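Local coordinates for protein endonuclease III (Geobacillus stearothermophilus, PDB 1ORN) that probably removes oxidised pyrimidine bases from damaged DNA as a bifunctional glycosylase and lyase of base excision repair, carrying a [4Fe-4S] cluster, at residues L28-L42 with V51-P65. Residues are numbered along the deposited sequence; the frame is centred on the assembly and turned at random.
Sequences LVHRNPFELLIAVVL and VNKVTKRLFEKYRTP
Phe59 pushes its ring in between helices 33-43 and 48-61, against Glu35, Ile38 and Ala39. Glu35 CG lies over one ring face, a CH-pi contact 3.9 Å from the centroid, while Thr55 CB backs the opposite face. Ile38 CG2 meets the ring edge at CE1 (4.0 Å), and the small Ala39 leaves room for CZ. With CG anti to its carbonyl carbon (chi1 -65°), Phe59 turns its ring toward Glu35. Toward one end, Leu42 CD1 packs on Leu58 CD2, and Val51, compact and beta-branched, sets CG1 against Leu28 CD2 (3.8 Å); toward the other, Phe34 takes Pro65 CD over one face, the C-H beside the proline nitrogen being slightly polarised for a CH-pi contact. In this all-helical HhH-GPD glycosylase fold, segments 33-42 and 51-61 run in roughly opposite directions, their axes at 139° and 10.4 Å apart at closest, and helix 123-134 covers the far side of helix 33-43 at Leu36 and Val40. Further out, Asn52 OD1 accepts a nearly straight bond from Val29 N (2.8 Å), its amide also tying down Glu27 O through ND2. The Glu35 carboxylate, stacked on the Phe59 ring with the planes 16° apart, takes Arg31 NE on the syn lone pair of OE2 and also receives Arg31 N. With an alanine here, the guanidinium is likely to turn more freely and the Phe59 face to keep only CB of this cover. At the solvent-exposed edge, Arg31 NH2 makes a weak, salt-bridging bond to Glu60 OE2 (3.3 Å).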
# COMPACT_ATOMS: atom_id res chain seq x y z
N LEU C 28 -1.96 -7.25 5.51
CA LEU C 28 -2.93 -6.71 6.46
C LEU C 28 -4.05 -7.72 6.68
O LEU C 28 -4.68 -8.17 5.72
CB LEU C 28 -3.52 -5.39 5.94
CG LEU C 28 -2.57 -4.20 5.86
CD1 LEU C 28 -3.31 -3.04 5.20
CD2 LEU C 28 -2.08 -3.80 7.25
N VAL C 29 -4.29 -8.07 7.94
CA VAL C 29 -5.32 -9.04 8.27
C VAL C 29 -6.72 -8.43 8.16
O VAL C 29 -7.00 -7.38 8.75
CB VAL C 29 -5.11 -9.58 9.71
CG1 VAL C 29 -6.22 -10.56 10.08
CG2 VAL C 29 -3.74 -10.26 9.80
N HIS C 30 -7.58 -9.08 7.39
CA HIS C 30 -8.95 -8.63 7.18
C HIS C 30 -9.84 -9.78 6.73
O HIS C 30 -9.36 -10.73 6.10
CB HIS C 30 -9.00 -7.53 6.12
CG HIS C 30 -8.60 -8.01 4.75
ND1 HIS C 30 -7.29 -8.29 4.41
CD2 HIS C 30 -9.33 -8.27 3.65
CE1 HIS C 30 -7.24 -8.69 3.16
NE2 HIS C 30 -8.47 -8.69 2.67
N ARG C 31 -11.13 -9.68 7.01
CA ARG C 31 -12.09 -10.72 6.64
C ARG C 31 -13.09 -10.28 5.57
O ARG C 31 -13.78 -11.11 4.97
CB ARG C 31 -12.83 -11.21 7.88
CG ARG C 31 -11.95 -11.97 8.86
CD ARG C 31 -12.58 -12.07 10.23
NE ARG C 31 -12.68 -10.76 10.88
CZ ARG C 31 -13.15 -10.56 12.10
NH1 ARG C 31 -13.59 -11.58 12.83
NH2 ARG C 31 -13.19 -9.33 12.61
N ASN C 32 -13.16 -8.98 5.32
CA ASN C 32 -14.08 -8.44 4.31
C ASN C 32 -13.57 -7.08 3.82
O ASN C 32 -12.63 -6.52 4.40
CB ASN C 32 -15.49 -8.33 4.89
CG ASN C 32 -15.55 -7.47 6.12
OD1 ASN C 32 -15.24 -6.28 6.07
ND2 ASN C 32 -15.96 -8.05 7.24
N PRO C 33 -14.17 -6.54 2.75
CA PRO C 33 -13.78 -5.24 2.17
C PRO C 33 -13.81 -4.05 3.11
O PRO C 33 -12.97 -3.16 3.01
CB PRO C 33 -14.75 -5.08 1.00
CG PRO C 33 -15.01 -6.51 0.60
CD PRO C 33 -15.24 -7.15 1.94
N PHE C 34 -14.77 -4.04 4.03
CA PHE C 34 -14.88 -2.95 4.99
C PHE C 34 -13.71 -2.99 5.96
O PHE C 34 -13.10 -1.97 6.25
CB PHE C 34 -16.20 -3.04 5.77
CG PHE C 34 -16.38 -1.94 6.78
CD1 PHE C 34 -16.36 -0.60 6.39
CD2 PHE C 34 -16.55 -2.23 8.13
CE1 PHE C 34 -16.51 0.42 7.32
CE2 PHE C 34 -16.70 -1.22 9.07
CZ PHE C 34 -16.68 0.12 8.66
N GLU C 35 -13.38 -4.18 6.45
CA GLU C 35 -12.24 -4.31 7.35
C GLU C 35 -10.97 -3.95 6.60
O GLU C 35 -10.06 -3.36 7.17
CB GLU C 35 -12.12 -5.73 7.91
CG GLU C 35 -13.09 -6.04 9.03
CD GLU C 35 -12.87 -7.41 9.63
OE1 GLU C 35 -13.63 -7.78 10.55
OE2 GLU C 35 -11.94 -8.12 9.19
N LEU C 36 -10.89 -4.31 5.32
CA LEU C 36 -9.69 -3.98 4.55
C LEU C 36 -9.57 -2.47 4.44
O LEU C 36 -8.49 -1.91 4.66
CB LEU C 36 -9.73 -4.57 3.14
CG LEU C 36 -8.52 -4.21 2.26
CD1 LEU C 36 -7.23 -4.72 2.89
CD2 LEU C 36 -8.71 -4.79 0.86
N LEU C 37 -10.66 -1.80 4.09
CA LEU C 37 -10.64 -0.35 3.94
C LEU C 37 -10.14 0.33 5.20
O LEU C 37 -9.26 1.20 5.14
CB LEU C 37 -12.03 0.18 3.59
CG LEU C 37 -12.16 1.71 3.47
CD1 LEU C 37 -11.23 2.22 2.38
CD2 LEU C 37 -13.60 2.07 3.16
N ILE C 38 -10.69 -0.04 6.36
CA ILE C 38 -10.25 0.58 7.60
C ILE C 38 -8.77 0.29 7.85
O ILE C 38 -8.00 1.18 8.21
CB ILE C 38 -11.04 0.06 8.82
CG1 ILE C 38 -12.52 0.44 8.68
CG2 ILE C 38 -10.44 0.63 10.12
CD1 ILE C 38 -12.77 1.93 8.58
N ALA C 39 -8.37 -0.96 7.65
CA ALA C 39 -6.99 -1.36 7.87
C ALA C 39 -5.99 -0.58 7.00
O ALA C 39 -4.94 -0.16 7.48
CB ALA C 39 -6.83 -2.86 7.63
N VAL C 40 -6.32 -0.38 5.73
CA VAL C 40 -5.42 0.32 4.83
C VAL C 40 -5.35 1.80 5.20
O VAL C 40 -4.28 2.41 5.12
CB VAL C 40 -5.86 0.15 3.36
CG1 VAL C 40 -4.91 0.90 2.42
CG2 VAL C 40 -5.83 -1.34 3.00
N VAL C 41 -6.47 2.37 5.62
CA VAL C 41 -6.47 3.78 6.03
C VAL C 41 -5.52 3.94 7.23
O VAL C 41 -4.73 4.89 7.29
CB VAL C 41 -7.89 4.26 6.43
CG1 VAL C 41 -7.81 5.60 7.18
CG2 VAL C 41 -8.74 4.43 5.18
N LEU C 42 -5.60 3.00 8.16
CA LEU C 42 -4.75 3.03 9.35
C LEU C 42 -3.28 2.77 8.99
O LEU C 42 -2.37 3.25 9.68
CB LEU C 42 -5.22 1.98 10.37
CG LEU C 42 -6.58 2.17 11.05
CD1 LEU C 42 -6.85 1.01 12.00
CD2 LEU C 42 -6.59 3.49 11.83
N VAL C 51 -0.55 -2.35 12.80
CA VAL C 51 -1.92 -2.23 12.35
C VAL C 51 -2.67 -3.52 12.69
O VAL C 51 -3.79 -3.48 13.18
CB VAL C 51 -2.01 -2.01 10.82
CG1 VAL C 51 -3.46 -2.11 10.37
CG2 VAL C 51 -1.45 -0.63 10.47
N ASN C 52 -2.03 -4.66 12.44
CA ASN C 52 -2.67 -5.95 12.72
C ASN C 52 -2.90 -6.18 14.22
O ASN C 52 -3.91 -6.77 14.61
CB ASN C 52 -1.84 -7.10 12.14
CG ASN C 52 -1.84 -7.10 10.63
OD1 ASN C 52 -2.84 -6.76 10.00
ND2 ASN C 52 -0.73 -7.51 10.04
N LYS C 53 -1.97 -5.71 15.05
CA LYS C 53 -2.13 -5.87 16.49
C LYS C 53 -3.32 -5.04 16.96
O LYS C 53 -4.11 -5.49 17.80
CB LYS C 53 -0.86 -5.43 17.22
CG LYS C 53 -0.64 -3.93 17.27
N VAL C 54 -3.46 -3.84 16.42
CA VAL C 54 -4.56 -2.95 16.78
C VAL C 54 -5.92 -3.41 16.25
O VAL C 54 -6.89 -3.47 17.00
CB VAL C 54 -4.29 -1.50 16.29
CG1 VAL C 54 -5.52 -0.63 16.50
CG2 VAL C 54 -3.11 -0.92 17.04
N THR C 55 -5.99 -3.74 14.96
CA THR C 55 -7.27 -4.17 14.40
C THR C 55 -7.73 -5.49 14.99
O THR C 55 -8.92 -5.81 14.94
CB THR C 55 -7.22 -4.27 12.86
OG1 THR C 55 -6.30 -5.29 12.45
CG2 THR C 55 -6.80 -2.94 12.27
N LYS C 56 -6.81 -6.26 15.56
CA LYS C 56 -7.16 -7.53 16.18
C LYS C 56 -8.35 -7.28 17.11
O LYS C 56 -9.38 -7.95 17.01
CB LYS C 56 -5.98 -8.08 16.98
CG LYS C 56 -6.25 -9.42 17.65
N ARG C 57 -8.21 -6.29 17.99
CA ARG C 57 -9.29 -5.95 18.91
C ARG C 57 -10.29 -4.95 18.32
O ARG C 57 -11.48 -5.00 18.63
CB ARG C 57 -8.71 -5.39 20.21
CG ARG C 57 -7.71 -4.27 20.03
CD ARG C 57 -7.33 -3.66 21.38
NE ARG C 57 -6.24 -2.70 21.27
CZ ARG C 57 -4.99 -3.02 20.96
NH1 ARG C 57 -4.05 -2.08 20.88
NH2 ARG C 57 -4.67 -4.29 20.73
N LEU C 58 -9.81 -4.04 17.47
CA LEU C 58 -10.69 -3.05 16.87
C LEU C 58 -11.83 -3.69 16.08
O LEU C 58 -12.97 -3.27 16.18
CB LEU C 58 -9.91 -2.13 15.93
CG LEU C 58 -10.69 -0.90 15.45
CD1 LEU C 58 -10.67 0.16 16.55
CD2 LEU C 58 -10.07 -0.35 14.17
N PHE C 59 -11.51 -4.72 15.30
CA PHE C 59 -12.52 -5.37 14.49
C PHE C 59 -13.48 -6.26 15.28
O PHE C 59 -14.41 -6.82 14.72
CB PHE C 59 -11.87 -6.17 13.36
CG PHE C 59 -11.13 -5.31 12.35
CD1 PHE C 59 -11.35 -3.93 12.29
CD2 PHE C 59 -10.24 -5.89 11.45
CE1 PHE C 59 -10.69 -3.14 11.34
CE2 PHE C 59 -9.58 -5.11 10.50
CZ PHE C 59 -9.80 -3.73 10.45
N GLU C 60 -13.24 -6.38 16.58
CA GLU C 60 -14.13 -7.16 17.43
C GLU C 60 -15.12 -6.18 18.05
O GLU C 60 -16.29 -6.51 18.27
CB GLU C 60 -13.36 -7.90 18.52
CG GLU C 60 -12.51 -9.04 17.98
CD GLU C 60 -13.29 -9.94 17.05
OE1 GLU C 60 -14.30 -10.54 17.49
OE2 GLU C 60 -12.91 -10.04 15.86
N LYS C 61 -14.64 -4.97 18.31
CA LYS C 61 -15.47 -3.92 18.90
C LYS C 61 -16.35 -3.24 17.85
O LYS C 61 -17.52 -2.95 18.11
CB LYS C 61 -14.59 -2.87 19.57
CG LYS C 61 -15.36 -1.72 20.19
CD LYS C 61 -14.45 -0.86 21.06
CE LYS C 61 -15.20 0.28 21.72
NZ LYS C 61 -14.31 1.05 22.63
N TYR C 62 -15.79 -3.00 16.68
CA TYR C 62 -16.51 -2.35 15.58
C TYR C 62 -16.59 -3.32 14.40
O TYR C 62 -15.58 -3.89 14.00
CB TYR C 62 -15.76 -1.08 15.15
CG TYR C 62 -15.47 -0.10 16.26
CD1 TYR C 62 -16.40 0.88 16.63
CD2 TYR C 62 -14.25 -0.12 16.93
CE1 TYR C 62 -16.11 1.81 17.63
CE2 TYR C 62 -13.95 0.79 17.94
CZ TYR C 62 -14.89 1.76 18.28
OH TYR C 62 -14.59 2.67 19.26
N ARG C 63 -17.78 -3.49 13.84
CA ARG C 63 -17.95 -4.41 12.71
C ARG C 63 -18.62 -3.77 11.50
O ARG C 63 -18.54 -4.30 10.39
CB ARG C 63 -18.80 -5.61 13.12
CG ARG C 63 -18.29 -6.40 14.31
CD ARG C 63 -19.04 -7.71 14.43
NE ARG C 63 -18.83 -8.36 15.72
CZ ARG C 63 -19.40 -7.98 16.85
NH1 ARG C 63 -19.15 -8.63 17.98
NH2 ARG C 63 -20.23 -6.94 16.86
N THR C 64 -19.27 -2.63 11.72
CA THR C 64 -19.97 -1.95 10.64
C THR C 64 -19.75 -0.45 10.76
O THR C 64 -19.31 0.04 11.80
CB THR C 64 -21.49 -2.21 10.74
OG1 THR C 64 -22.00 -1.49 11.87
CG2 THR C 64 -21.76 -3.70 10.96
N PRO C 65 -20.04 0.30 9.68
CA PRO C 65 -19.84 1.75 9.75
C PRO C 65 -20.68 2.43 10.85
O PRO C 65 -20.30 3.48 11.36
CB PRO C 65 -20.20 2.21 8.34
CG PRO C 65 -21.11 1.15 7.82
CD PRO C 65 -20.49 -0.12 8.34
O HOH W 1 -5.26 -5.39 9.90
O HOH W 2 -7.07 -7.59 11.92
O HOH W 3 -16.70 -6.25 9.70
O HOH W 4 -15.00 -5.45 11.72